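Local coordinates for protein cytosolic phospholipase A2 delta (Homo sapiens, PDB 5IZ5) that hydrolyses the sn-2 ester of glycerophospholipids in a calcium-dependent manner, with a preference for linoleic acid at that position, at residues Gln295-Leu298 against Ser299-Gln303; Asp318-Glu321 against Asp322-Pro325; Asp634-Pro637 against Ser638-Thr641; Leu613-His616 against Gln617-Ser621. The protein carries 3 engineered substitutions. One frame throughout, in Å; residues are numbered along the deposited sequence.

Contact 1: Gln295-Leu298 against Ser299-Gln303; sequences QAFL and SRRKQ
The CB of R301 lies over one face of the F297 ring, 4.0 Å from its centroid and displaced toward the rim. With 24° between that vector and the ring normal, this is a CH-pi contact. It follows from position along the helix, i to i+4: F297 CG is anti to the backbone N (chi1 163°), so the ring runs alongside R301 and the two side chains point the same way. R301 CG also reaches the far end of the ring, 3.7 Å from F297 CZ. R300 meets the same residue quite differently. Its chain bends at chi3 and folds back, placing NH2 at the ring edge and in plane, 3.7 Å from F297 CB; guanidinium and ring stand 75° apart. The R300 guanidinium also turns one face to the F297 backbone, while NH1 touches A296 CB at 3.6 Å.

Among the hydrogen bonds, A296 O is gripped twice, by R300 N at 3.2 Å and by S299 OG at 2.7 Å. The serine hydroxyl donates to the carbonyl one turn back. R301 N to F297 O, at 2.7 Å, and K302 N to L298 O continue the alpha-helical i to i+4 series. The methylenes of K302 lie against L298 O.

All these residues belong to helix 292-313. R301 binds V358 O, just before strand 360-363, and G459 O, in the loop leading to strand 463-471; R300 NH2 binds L456 O of that second loop. F297 packs on L456 and on Y490, between strands 482-487 and 492-494.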
loop_
_atom_site.group_PDB
_atom_site.type_symbol
_atom_site.label_atom_id
_atom_site.label_comp_id
_atom_site.label_asym_id
_atom_site.label_seq_id
_atom_site.Cartn_x
_atom_site.Cartn_y
_atom_site.Cartn_z
ATOM N N GLN B 295 -7.975 -9.938 -16.869
ATOM C CA GLN B 295 -8.246 -11.132 -17.673
ATOM C C GLN B 295 -8.559 -10.774 -19.123
ATOM O O GLN B 295 -8.029 -11.387 -20.048
ATOM C CB GLN B 295 -9.403 -11.927 -17.090
ATOM C CG GLN B 295 -9.027 -12.706 -15.854
ATOM C CD GLN B 295 -10.220 -13.426 -15.254
ATOM O OE1 GLN B 295 -10.989 -14.083 -15.964
ATOM N NE2 GLN B 295 -10.378 -13.315 -13.936
ATOM N N ALA B 296 -9.414 -9.773 -19.311
ATOM C CA ALA B 296 -9.738 -9.282 -20.646
ATOM C C ALA B 296 -8.493 -8.744 -21.338
ATOM O O ALA B 296 -8.270 -9.005 -22.519
ATOM C CB ALA B 296 -10.813 -8.213 -20.574
ATOM N N PHE B 297 -7.674 -8.000 -20.601
ATOM C CA PHE B 297 -6.426 -7.499 -21.165
ATOM C C PHE B 297 -5.543 -8.650 -21.653
ATOM O O PHE B 297 -4.918 -8.547 -22.704
ATOM C CB PHE B 297 -5.649 -6.646 -20.156
ATOM C CG PHE B 297 -4.211 -6.440 -20.534
ATOM C CD1 PHE B 297 -3.859 -5.453 -21.430
ATOM C CD2 PHE B 297 -3.219 -7.263 -20.023
ATOM C CE1 PHE B 297 -2.544 -5.267 -21.802
ATOM C CE2 PHE B 297 -1.897 -7.087 -20.390
ATOM C CZ PHE B 297 -1.558 -6.086 -21.280
ATOM N N LEU B 298 -5.477 -9.725 -20.880
ATOM C CA LEU B 298 -4.612 -10.843 -21.229
ATOM C C LEU B 298 -4.994 -11.455 -22.570
ATOM O O LEU B 298 -4.112 -11.752 -23.387
ATOM C CB LEU B 298 -4.618 -11.915 -20.138
ATOM C CG LEU B 298 -3.886 -11.531 -18.848
ATOM C CD1 LEU B 298 -4.097 -12.607 -17.796
ATOM C CD2 LEU B 298 -2.396 -11.299 -19.089
ATOM N N SER B 299 -6.295 -11.642 -22.792
ATOM C CA SER B 299 -6.786 -12.146 -24.081
ATOM C C SER B 299 -6.370 -11.223 -25.217
ATOM O O SER B 299 -5.882 -11.683 -26.244
ATOM C CB SER B 299 -8.310 -12.362 -24.062
ATOM O OG SER B 299 -9.046 -11.142 -24.035
ATOM N N ARG B 300 -6.522 -9.919 -25.015
ATOM C CA ARG B 300 -6.087 -8.937 -26.002
ATOM C C ARG B 300 -4.571 -8.980 -26.219
ATOM O O ARG B 300 -4.099 -9.030 -27.359
ATOM C CB ARG B 300 -6.545 -7.532 -25.578
ATOM C CG ARG B 300 -8.042 -7.325 -25.717
ATOM C CD ARG B 300 -8.532 -5.912 -25.456
ATOM N NE ARG B 300 -7.849 -5.188 -24.372
ATOM C CZ ARG B 300 -8.304 -5.061 -23.121
ATOM N NH1 ARG B 300 -9.445 -5.624 -22.740
ATOM N NH2 ARG B 300 -7.606 -4.360 -22.236
ATOM N N ARG B 301 -3.810 -9.004 -25.129
ATOM C CA ARG B 301 -2.352 -8.941 -25.214
ATOM C C ARG B 301 -1.758 -10.200 -25.845
ATOM O O ARG B 301 -0.808 -10.114 -26.612
ATOM C CB ARG B 301 -1.734 -8.705 -23.824
ATOM C CG ARG B 301 -0.224 -8.501 -23.810
ATOM C CD ARG B 301 0.198 -7.307 -24.651
ATOM N NE ARG B 301 1.638 -7.092 -24.621
ATOM C CZ ARG B 301 2.273 -6.165 -25.334
ATOM N NH1 ARG B 301 1.602 -5.349 -26.145
ATOM N NH2 ARG B 301 3.592 -6.054 -25.240
ATOM N N LYS B 302 -2.311 -11.360 -25.515
ATOM C CA LYS B 302 -1.767 -12.633 -26.003
ATOM C C LYS B 302 -1.852 -12.817 -27.516
ATOM O O LYS B 302 -1.060 -13.571 -28.089
ATOM C CB LYS B 302 -2.409 -13.814 -25.281
ATOM C CG LYS B 302 -1.820 -14.007 -23.896
ATOM C CD LYS B 302 -2.538 -15.087 -23.111
ATOM C CE LYS B 302 -2.006 -15.136 -21.688
ATOM N NZ LYS B 302 -2.666 -16.205 -20.894
ATOM N N GLN B 303 -2.804 -12.141 -28.157
ATOM C CA GLN B 303 -2.839 -12.098 -29.619
ATOM C C GLN B 303 -1.626 -11.365 -30.163
ATOM O O GLN B 303 -0.996 -11.828 -31.114
ATOM C CB GLN B 303 -4.105 -11.409 -30.128
ATOM C CG GLN B 303 -5.321 -12.327 -30.153
ATOM C CD GLN B 303 -5.271 -13.278 -31.345
ATOM O OE1 GLN B 303 -5.593 -12.896 -32.473
ATOM N NE2 GLN B 303 -4.839 -14.512 -31.104
#

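Contact 2: Asp318-Glu321 against Asp322-Pro325; sequences DLQE and DEVP
Q320 runs beside E323, its amide folded back against the first carbons of the glutamate. Q320 CD is modelled only 3.0 Å from E323 CB, too short for an unbonded carbon pair, so the exact position of the amide is doubtful. Amide and carboxylate planes are 72° apart, so the groups are not stacked. The fold-back comes from Q320 chi1 of 51°, with CG between the backbone N and the carbonyl carbon, followed by a bend at chi2. D322 sends its carboxylate to the same glutamine: OD2 approaches Q320 CG at 3.3 Å, a contact of oxygen with methylene. E321 takes part through its backbone, its O accepting a weak bond from V324 N at 3.3 Å, and this O also lies beside V324 CG2. L319 CD2 touches E323 CG at 3.6 Å; L319 and E323 both reach L808 of helix 797-810. The bond that closes the first turn runs from E323 N to Q320 O, 2.9 Å long, with the donor well above the carbonyl plane. The two i to i+3 bonds and the backbone angles at E321, D322 and E323 are consistent with two overlapping type I beta turns, the second closed by the weak bond, in the loop between helix 292-313 and strand 327-331.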
loop_
_atom_site.group_PDB
_atom_site.type_symbol
_atom_site.label_atom_id
_atom_site.label_comp_id
_atom_site.label_asym_id
_atom_site.label_seq_id
_atom_site.Cartn_x
_atom_site.Cartn_y
_atom_site.Cartn_z
ATOM N N ASP B 318 1.009 -21.129 -36.226
ATOM C CA ASP B 318 0.429 -20.139 -35.339
ATOM C C ASP B 318 0.238 -20.723 -33.953
ATOM O O ASP B 318 -0.169 -21.879 -33.799
ATOM C CB ASP B 318 -0.904 -19.660 -35.895
ATOM C CG ASP B 318 -0.744 -18.925 -37.200
ATOM O OD1 ASP B 318 -1.608 -19.112 -38.083
ATOM O OD2 ASP B 318 0.254 -18.180 -37.347
ATOM N N LEU B 319 0.526 -19.907 -32.946
ATOM C CA LEU B 319 0.404 -20.329 -31.565
ATOM C C LEU B 319 -1.028 -20.354 -31.083
ATOM O O LEU B 319 -1.799 -19.423 -31.308
ATOM C CB LEU B 319 1.228 -19.428 -30.643
ATOM C CG LEU B 319 2.736 -19.598 -30.793
ATOM C CD1 LEU B 319 3.458 -18.505 -30.028
ATOM C CD2 LEU B 319 3.182 -20.974 -30.318
ATOM N N GLN B 320 -1.361 -21.456 -30.424
ATOM C CA GLN B 320 -2.566 -21.606 -29.661
ATOM C C GLN B 320 -2.501 -20.715 -28.409
ATOM O O GLN B 320 -1.423 -20.473 -27.859
ATOM C CB GLN B 320 -2.762 -23.107 -29.300
ATOM C CG GLN B 320 -1.596 -23.883 -28.637
ATOM C CD GLN B 320 -0.308 -24.046 -29.470
ATOM O OE1 GLN B 320 0.009 -23.214 -30.316
ATOM N NE2 GLN B 320 0.464 -25.100 -29.186
ATOM N N GLU B 321 -3.653 -20.206 -27.976
ATOM C CA GLU B 321 -3.728 -19.294 -26.821
ATOM C C GLU B 321 -3.039 -19.868 -25.581
ATOM O O GLU B 321 -2.289 -19.170 -24.893
ATOM C CB GLU B 321 -5.194 -18.974 -26.475
ATOM C CG GLU B 321 -5.458 -17.462 -26.354
ATOM C CD GLU B 321 -6.154 -17.044 -25.063
ATOM O OE1 GLU B 321 -6.898 -16.027 -25.047
ATOM O OE2 GLU B 321 -5.933 -17.720 -24.044
ATOM N N ASP B 322 -3.323 -21.140 -25.312
ATOM C CA ASP B 322 -2.730 -21.883 -24.195
ATOM C C ASP B 322 -1.232 -22.142 -24.318
ATOM O O ASP B 322 -0.608 -22.565 -23.349
ATOM C CB ASP B 322 -3.440 -23.233 -24.036
ATOM C CG ASP B 322 -3.365 -24.079 -25.299
ATOM O OD1 ASP B 322 -4.362 -24.098 -26.055
ATOM O OD2 ASP B 322 -2.303 -24.693 -25.552
ATOM N N GLU B 323 -0.662 -21.928 -25.499
ATOM C CA GLU B 323 0.770 -22.135 -25.691
ATOM C C GLU B 323 1.574 -20.848 -25.551
ATOM O O GLU B 323 2.785 -20.915 -25.441
ATOM C CB GLU B 323 1.014 -22.779 -27.053
ATOM C CG GLU B 323 2.460 -23.075 -27.444
ATOM C CD GLU B 323 3.220 -23.863 -26.391
ATOM O OE1 GLU B 323 2.881 -25.048 -26.210
ATOM O OE2 GLU B 323 4.150 -23.314 -25.753
ATOM N N VAL B 324 0.910 -19.692 -25.522
ATOM C CA VAL B 324 1.608 -18.408 -25.475
ATOM C C VAL B 324 2.239 -18.230 -24.094
ATOM O O VAL B 324 1.521 -18.175 -23.088
ATOM C CB VAL B 324 0.668 -17.211 -25.772
ATOM C CG1 VAL B 324 1.447 -15.901 -25.767
ATOM C CG2 VAL B 324 -0.014 -17.391 -27.121
ATOM N N PRO B 325 3.580 -18.147 -24.034
ATOM C CA PRO B 325 4.223 -17.963 -22.737
ATOM C C PRO B 325 4.013 -16.553 -22.185
ATOM O O PRO B 325 3.947 -15.589 -22.949
ATOM C CB PRO B 325 5.701 -18.206 -23.046
ATOM C CG PRO B 325 5.843 -17.743 -24.455
ATOM C CD PRO B 325 4.566 -18.159 -25.131
#

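Contact 3: Asp634-Pro637 against Ser638-Thr641; sequences DSMP and SQLT
Q639 OE1 rests on the methionine chain, 3.2 Å from both M636 CB and M636 CG, a close approach of the amide oxygen to two methylene carbons. The two side chains extend in the same direction from the turn. The methionine is bent at chi2 and chi3 (-65° and -71°), which curls its end back and brings CE within 4.0 Å of Q639 CD. Q639 is extended beyond CG and runs alongside the methionine.

D634 and L640 are set the other way, at about a right angle. L640 CD2 comes up to the D634 carboxylate, 3.6 Å from OD1, and is nearly as close to D634 CA. This oxygen does not have an apolar neighbour alone: while the leucine methyl lies against it, K496 NZ holds it in a salt bridge. L640 CG packs against M636 O, 3.6 Å away.

Two backbone bonds close the turn that carries these side chains: Q639 N to M636 O at 3.0 Å and L640 N to P637 O at 3.2 Å. Both donors stand above the carbonyl plane, and both bonds span i to i+3, consistent with a short 3-10-like turn at P637 and S638.

The turn follows helix 631-634 and leads toward strand 649-650. P637 and S638 meet V91 of strand 91-98, which belongs to the N-terminal C2 domain, L640 and D634 meet F625 of helix 623-628, and D634 O accepts a hydrogen bond from Y619 OH.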
loop_
_atom_site.group_PDB
_atom_site.type_symbol
_atom_site.label_atom_id
_atom_site.label_comp_id
_atom_site.label_asym_id
_atom_site.label_seq_id
_atom_site.Cartn_x
_atom_site.Cartn_y
_atom_site.Cartn_z
ATOM N N ASP B 634 1.137 -11.041 12.106
ATOM C CA ASP B 634 -0.015 -11.493 11.330
ATOM C C ASP B 634 -0.906 -12.476 12.090
ATOM O O ASP B 634 -2.107 -12.551 11.830
ATOM C CB ASP B 634 0.442 -12.062 9.989
ATOM C CG ASP B 634 1.090 -11.005 9.107
ATOM O OD1 ASP B 634 0.926 -9.796 9.371
ATOM O OD2 ASP B 634 1.778 -11.370 8.147
ATOM N N SER B 635 -0.332 -13.195 13.054
ATOM C CA SER B 635 -1.147 -14.050 13.946
ATOM C C SER B 635 -2.000 -13.222 14.940
ATOM O O SER B 635 -2.782 -13.790 15.707
ATOM C CB SER B 635 -0.281 -15.084 14.696
ATOM O OG SER B 635 0.432 -14.498 15.772
ATOM N N MET B 636 -1.845 -11.893 14.912
ATOM C CA MET B 636 -2.600 -10.968 15.763
ATOM C C MET B 636 -3.632 -10.207 14.932
ATOM O O MET B 636 -3.358 -9.113 14.422
ATOM C CB MET B 636 -1.670 -9.971 16.457
ATOM C CG MET B 636 -0.653 -10.613 17.390
ATOM S SD MET B 636 -1.371 -11.456 18.818
ATOM C CE MET B 636 -1.958 -10.061 19.780
ATOM N N PRO B 637 -4.836 -10.775 14.807
ATOM C CA PRO B 637 -5.794 -10.205 13.871
ATOM C C PRO B 637 -6.290 -8.802 14.244
ATOM O O PRO B 637 -6.526 -7.986 13.353
ATOM C CB PRO B 637 -6.926 -11.234 13.871
ATOM C CG PRO B 637 -6.857 -11.843 15.226
ATOM C CD PRO B 637 -5.397 -11.925 15.540
ATOM N N SER B 638 -6.411 -8.505 15.535
ATOM C CA SER B 638 -6.806 -7.159 15.958
ATOM C C SER B 638 -5.750 -6.091 15.634
ATOM O O SER B 638 -6.078 -4.908 15.584
ATOM C CB SER B 638 -7.158 -7.140 17.450
ATOM O OG SER B 638 -6.131 -7.728 18.225
ATOM N N GLN B 639 -4.501 -6.503 15.401
ATOM C CA GLN B 639 -3.418 -5.575 15.049
ATOM C C GLN B 639 -3.114 -5.510 13.545
ATOM O O GLN B 639 -2.099 -4.937 13.156
ATOM C CB GLN B 639 -2.132 -5.949 15.791
ATOM C CG GLN B 639 -2.339 -6.359 17.244
ATOM C CD GLN B 639 -1.025 -6.594 17.976
ATOM O OE1 GLN B 639 -0.194 -7.401 17.546
ATOM N NE2 GLN B 639 -0.830 -5.890 19.091
ATOM N N LEU B 640 -3.976 -6.079 12.705
ATOM C CA LEU B 640 -3.752 -6.036 11.253
ATOM C C LEU B 640 -4.281 -4.752 10.611
ATOM O O LEU B 640 -4.920 -3.945 11.273
ATOM C CB LEU B 640 -4.347 -7.281 10.587
ATOM C CG LEU B 640 -3.626 -8.599 10.901
ATOM C CD1 LEU B 640 -4.157 -9.725 10.033
ATOM C CD2 LEU B 640 -2.120 -8.481 10.721
ATOM N N THR B 641 -4.019 -4.577 9.314
ATOM C CA THR B 641 -4.306 -3.313 8.624
ATOM C C THR B 641 -5.796 -2.923 8.460
ATOM O O THR B 641 -6.106 -1.722 8.444
ATOM C CB THR B 641 -3.601 -3.275 7.239
ATOM O OG1 THR B 641 -2.184 -3.376 7.426
ATOM C CG2 THR B 641 -3.895 -1.993 6.469
#

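Contact 4: Leu613-His616 against Gln617-Ser621; sequences LQLH and QDYCS
H616 and Y619 are joined by a backbone hydrogen bond, Y619 N to H616 O at 3.1 Å, with the donor above the carbonyl plane. A second bond uses the imidazole: D618 N donates a hydrogen bond to H616 ND1, 3.3 Å away and almost straight at 175°. ND1 accepts from the amide, which lies only 8° out of the ring plane. H616 CG is anti to the backbone N (chi1 -163°), which swings the ring beside its own carbonyl carbon, with the ND1 edge facing the D618 amide.

The first bond closes a type I beta turn from H616 to Y619. The turn ends strand 614-615, which pairs with strand 160-172 in an antiparallel sheet; L615 also bonds through its backbone to K89, and H616 to V159.

Packing is carried by Y619. L615 CB lies over one face of its ring, 4.2 Å from CD1 and offset toward the rim, while C620 SG lies over the opposite face. H616 O sits at the ring edge, 3.2 Å from Y619 CD1. Beyond the turn, the same ring meets F625 of helix 623-628 edge-to-face, and its OH binds D634 O.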
loop_
_atom_site.group_PDB
_atom_site.type_symbol
_atom_site.label_atom_id
_atom_site.label_comp_id
_atom_site.label_asym_id
_atom_site.label_seq_id
_atom_site.Cartn_x
_atom_site.Cartn_y
_atom_site.Cartn_z
ATOM N N LEU B 613 -13.223 -3.292 7.503
ATOM C CA LEU B 613 -13.331 -4.704 7.147
ATOM C C LEU B 613 -12.713 -5.543 8.250
ATOM O O LEU B 613 -11.814 -5.084 8.967
ATOM C CB LEU B 613 -12.631 -4.983 5.816
ATOM C CG LEU B 613 -13.255 -4.290 4.604
ATOM C CD1 LEU B 613 -12.332 -4.380 3.399
ATOM C CD2 LEU B 613 -14.628 -4.875 4.295
ATOM N N GLN B 614 -13.192 -6.779 8.383
ATOM C CA GLN B 614 -12.751 -7.651 9.460
ATOM C C GLN B 614 -12.106 -8.931 8.934
ATOM O O GLN B 614 -12.329 -9.328 7.794
ATOM C CB GLN B 614 -13.934 -7.962 10.370
ATOM C CG GLN B 614 -14.701 -6.706 10.792
ATOM C CD GLN B 614 -15.786 -6.969 11.815
ATOM O OE1 GLN B 614 -16.186 -8.112 12.027
ATOM N NE2 GLN B 614 -16.263 -5.904 12.463
ATOM N N LEU B 615 -11.297 -9.570 9.771
ATOM C CA LEU B 615 -10.587 -10.777 9.366
ATOM C C LEU B 615 -11.474 -11.998 9.524
ATOM O O LEU B 615 -12.152 -12.150 10.533
ATOM C CB LEU B 615 -9.296 -10.962 10.175
ATOM C CG LEU B 615 -8.103 -10.045 9.877
ATOM C CD1 LEU B 615 -7.775 -10.036 8.391
ATOM C CD2 LEU B 615 -8.331 -8.627 10.383
ATOM N N HIS B 616 -11.421 -12.892 8.541
ATOM C CA HIS B 616 -12.179 -14.142 8.570
ATOM C C HIS B 616 -11.631 -15.034 9.683
ATOM O O HIS B 616 -10.452 -14.957 10.025
ATOM C CB HIS B 616 -12.069 -14.852 7.218
ATOM C CG HIS B 616 -13.098 -15.914 7.001
ATOM N ND1 HIS B 616 -12.995 -17.176 7.542
ATOM C CD2 HIS B 616 -14.248 -15.905 6.295
ATOM C CE1 HIS B 616 -14.044 -17.893 7.194
ATOM N NE2 HIS B 616 -14.817 -17.147 6.428
ATOM N N GLN B 617 -12.488 -15.869 10.260
ATOM C CA GLN B 617 -12.089 -16.757 11.364
ATOM C C GLN B 617 -10.884 -17.637 11.021
ATOM O O GLN B 617 -10.029 -17.886 11.867
ATOM C CB GLN B 617 -13.272 -17.627 11.799
ATOM C CG GLN B 617 -12.983 -18.647 12.897
ATOM C CD GLN B 617 -12.432 -18.047 14.183
ATOM O OE1 GLN B 617 -11.471 -18.565 14.738
ATOM N NE2 GLN B 617 -13.040 -16.970 14.669
ATOM N N ASP B 618 -10.783 -18.087 9.780
ATOM C CA ASP B 618 -9.636 -18.906 9.413
ATOM C C ASP B 618 -8.744 -18.230 8.368
ATOM O O ASP B 618 -8.113 -18.896 7.547
ATOM C CB ASP B 618 -10.015 -20.368 9.066
ATOM C CG ASP B 618 -11.350 -20.496 8.390
ATOM O OD1 ASP B 618 -12.349 -20.897 9.034
ATOM O OD2 ASP B 618 -11.382 -20.204 7.191
ATOM N N TYR B 619 -8.654 -16.901 8.451
ATOM C CA TYR B 619 -7.751 -16.121 7.592
ATOM C C TYR B 619 -6.312 -16.677 7.584
ATOM O O TYR B 619 -5.663 -16.699 6.540
ATOM C CB TYR B 619 -7.738 -14.631 7.986
ATOM C CG TYR B 619 -6.894 -14.306 9.197
ATOM C CD1 TYR B 619 -7.332 -14.607 10.481
ATOM C CD2 TYR B 619 -5.666 -13.677 9.058
ATOM C CE1 TYR B 619 -6.562 -14.301 11.591
ATOM C CE2 TYR B 619 -4.888 -13.365 10.157
ATOM C CZ TYR B 619 -5.339 -13.679 11.421
ATOM O OH TYR B 619 -4.570 -13.367 12.518
ATOM N N CYS B 620 -5.822 -17.122 8.738
ATOM C CA CYS B 620 -4.441 -17.631 8.845
ATOM C C CYS B 620 -4.121 -18.813 7.955
ATOM O O CYS B 620 -3.027 -18.891 7.405
ATOM C CB CYS B 620 -4.106 -18.042 10.272
ATOM S SG CYS B 620 -3.364 -16.729 11.222
ATOM N N SER B 621 -5.064 -19.739 7.840
ATOM C CA SER B 621 -4.869 -20.951 7.067
ATOM C C SER B 621 -5.444 -20.791 5.655
ATOM O O SER B 621 -6.208 -21.643 5.186
ATOM C CB SER B 621 -5.563 -22.112 7.775
ATOM O OG SER B 621 -6.972 -21.950 7.742
#

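Along the chain the order is contact 1, contact 2, contact 4, contact 3. Contacts 1 and 2 form one pair, with centres about 12 Å apart: S299 and K302 of helix 292-313 touch E321 and V324 of the loop leading to strand 327-331 of the mixed sheet. Contacts 3 and 4 form the other, with centres about 10 Å apart, L615 CD2 packing on P637 O. The pairs are well separated, contact 1 lying about 33 Å from contact 4 and contact 2 about 43 Å from contact 3, centre to centre. Strand 614-615 of contact 4 joins the antiparallel sheet through strand 160-172, and contact 3 touches V91, so the PLA2c region takes part in both sheets.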